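Local coordinates for Card1 endonuclease domain-containing protein (Vibrio cholerae, PDB 1XMX) that is of unknown function but carries a Card1-like endonuclease domain of the PDDEXK clan and probably binds nucleic acid, at residues T81-G86 against R109-P114. Numbering follows the deposited sequence.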
loop_
_atom_site.group_PDB
_atom_site.type_symbol
_atom_site.label_atom_id
_atom_site.label_comp_id
_atom_site.label_asym_id
_atom_site.label_seq_id
_atom_site.Cartn_x
_atom_site.Cartn_y
_atom_site.Cartn_z
ATOM N N THR A 81 -30.028 24.938 4.745
ATOM C CA THR A 81 -29.724 25.324 3.381
ATOM C C THR A 81 -29.841 24.111 2.427
ATOM O O THR A 81 -30.290 24.246 1.296
ATOM C CB THR A 81 -28.265 25.887 3.271
ATOM O OG1 THR A 81 -28.046 26.928 4.233
ATOM C CG2 THR A 81 -28.004 26.440 1.887
ATOM N N LEU A 82 -29.424 22.929 2.871
ATOM C CA LEU A 82 -29.478 21.773 1.999
ATOM C C LEU A 82 -30.928 21.370 1.842
ATOM O O LEU A 82 -31.365 21.071 0.757
ATOM C CB LEU A 82 -28.708 20.589 2.589
ATOM C CG LEU A 82 -27.200 20.789 2.674
ATOM C CD1 LEU A 82 -26.547 19.552 3.318
ATOM C CD2 LEU A 82 -26.626 21.165 1.255
ATOM N N LYS A 83 -31.662 21.343 2.947
ATOM C CA LYS A 83 -33.061 21.020 2.901
ATOM C C LYS A 83 -33.817 21.985 1.973
ATOM O O LYS A 83 -34.675 21.538 1.197
ATOM C CB LYS A 83 -33.684 21.043 4.296
ATOM C CG LYS A 83 -35.150 20.687 4.281
ATOM C CD LYS A 83 -35.315 19.207 3.874
ATOM C CE LYS A 83 -36.811 18.800 3.821
ATOM N NZ LYS A 83 -37.490 19.217 5.111
ATOM N N ALA A 84 -33.485 23.283 2.028
ATOM C CA ALA A 84 -34.248 24.289 1.239
ATOM C C ALA A 84 -34.063 24.060 -0.251
ATOM O O ALA A 84 -34.937 24.350 -1.036
ATOM C CB ALA A 84 -33.866 25.742 1.632
ATOM N N ARG A 85 -32.925 23.492 -0.630
ATOM C CA ARG A 85 -32.667 23.180 -2.034
ATOM C C ARG A 85 -33.232 21.849 -2.523
ATOM O O ARG A 85 -33.226 21.592 -3.701
ATOM C CB ARG A 85 -31.180 23.116 -2.260
ATOM C CG ARG A 85 -30.487 24.424 -2.112
ATOM C CD ARG A 85 -29.100 24.257 -2.743
ATOM N NE ARG A 85 -28.097 25.049 -2.060
ATOM C CZ ARG A 85 -26.968 24.575 -1.549
ATOM N NH1 ARG A 85 -26.645 23.279 -1.652
ATOM N NH2 ARG A 85 -26.143 25.430 -0.942
ATOM N N GLY A 86 -33.692 20.988 -1.634
ATOM C CA GLY A 86 -34.133 19.656 -2.034
ATOM C C GLY A 86 -32.931 18.733 -2.221
ATOM O O GLY A 86 -33.006 17.754 -2.957
ATOM N N ARG A 109 -30.085 13.156 11.366
ATOM C CA ARG A 109 -31.150 12.245 11.699
ATOM C C ARG A 109 -32.526 12.976 11.832
ATOM O O ARG A 109 -33.567 12.460 11.401
ATOM C CB ARG A 109 -30.790 11.433 12.953
ATOM C CG ARG A 109 -31.916 10.576 13.448
ATOM C CD ARG A 109 -32.202 9.398 12.487
ATOM N NE ARG A 109 -33.241 8.545 13.065
ATOM C CZ ARG A 109 -34.533 8.818 13.040
ATOM N NH1 ARG A 109 -34.984 9.917 12.451
ATOM N NH2 ARG A 109 -35.369 8.003 13.627
ATOM N N SER A 110 -32.531 14.197 12.351
ATOM C CA SER A 110 -33.800 14.925 12.475
ATOM C C SER A 110 -34.421 15.316 11.135
ATOM O O SER A 110 -35.610 15.493 11.047
ATOM C CB SER A 110 -33.688 16.159 13.367
ATOM O OG SER A 110 -32.880 17.123 12.743
ATOM N N TYR A 111 -33.593 15.437 10.107
ATOM C CA TYR A 111 -34.020 15.661 8.740
ATOM C C TYR A 111 -34.388 14.363 8.010
ATOM O O TYR A 111 -34.741 14.394 6.834
ATOM C CB TYR A 111 -32.896 16.385 7.988
ATOM C CG TYR A 111 -32.836 17.866 8.319
ATOM C CD1 TYR A 111 -33.624 18.770 7.619
ATOM C CD2 TYR A 111 -32.036 18.350 9.364
ATOM C CE1 TYR A 111 -33.606 20.117 7.911
ATOM C CE2 TYR A 111 -32.018 19.700 9.671
ATOM C CZ TYR A 111 -32.818 20.578 8.919
ATOM O OH TYR A 111 -32.847 21.921 9.180
ATOM N N HIS A 112 -34.289 13.216 8.674
ATOM C CA HIS A 112 -34.618 11.950 8.008
ATOM C C HIS A 112 -33.706 11.612 6.825
ATOM O O HIS A 112 -34.112 10.900 5.906
ATOM C CB HIS A 112 -36.075 11.955 7.533
ATOM C CG HIS A 112 -37.042 12.118 8.651
ATOM N ND1 HIS A 112 -36.812 11.577 9.898
ATOM C CD2 HIS A 112 -38.206 12.808 8.742
ATOM C CE1 HIS A 112 -37.806 11.908 10.708
ATOM N NE2 HIS A 112 -38.665 12.652 10.031
ATOM N N TRP A 113 -32.474 12.109 6.850
ATOM C CA TRP A 113 -31.561 11.805 5.790
ATOM C C TRP A 113 -30.882 10.507 6.155
ATOM O O TRP A 113 -30.656 10.262 7.318
ATOM C CB TRP A 113 -30.544 12.925 5.631
ATOM C CG TRP A 113 -31.137 14.118 4.958
ATOM C CD1 TRP A 113 -32.145 14.129 3.988
ATOM C CD2 TRP A 113 -30.805 15.491 5.196
ATOM N NE1 TRP A 113 -32.428 15.436 3.626
ATOM C CE2 TRP A 113 -31.599 16.279 4.336
ATOM C CE3 TRP A 113 -29.885 16.132 6.029
ATOM C CZ2 TRP A 113 -31.498 17.655 4.302
ATOM C CZ3 TRP A 113 -29.818 17.520 6.002
ATOM C CH2 TRP A 113 -30.617 18.252 5.150
ATOM N N PRO A 114 -30.666 9.623 5.168
ATOM C CA PRO A 114 -30.016 8.332 5.419
ATOM C C PRO A 114 -28.615 8.487 5.939
ATOM O O PRO A 114 -27.889 9.456 5.597
ATOM C CB PRO A 114 -30.031 7.606 4.055
ATOM C CG PRO A 114 -31.014 8.373 3.173
ATOM C CD PRO A 114 -31.129 9.789 3.772
#
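Lys83 lays the aliphatic part of its side chain against two aromatic residues, Tyr111 and Trp113, and these van der Waals contacts make up most of the interface. Lys83 CB comes obliquely to the tyrosine ring, 3.7 Å from Tyr111 CE1, and Lys83 CD lies 4.1 Å from both Tyr111 CD1 and Trp113 CZ2. With CG anti to the backbone N (chi1 -179°) and a bend at chi2 (67°), the chain crosses the two rings at a slant, its CD touching both. The backbone Lys83 N lies near the indole plane at its benzo edge, 3.9 Å from Trp113 CZ2. Leu82 CB approaches Trp113 CH2 obliquely, at 4.0 Å. Tyr111 CB sits 3.5 Å above one face of the Trp113 indole, offset toward its rim. Among polar groups, Tyr111 OH hydrogen-bonds to Glu80 OE1, one turn back on the same helix as Lys83. Both helices end in Schellman motifs, at Gly86 and His112, and the second turns the chain into strand 115-118. In this alpha/beta domain the contact thus joins the C-terminal ends of helices 68-85 and 98-110, with Leu82 and Trp113 both resting on Val89 of strand 88-92.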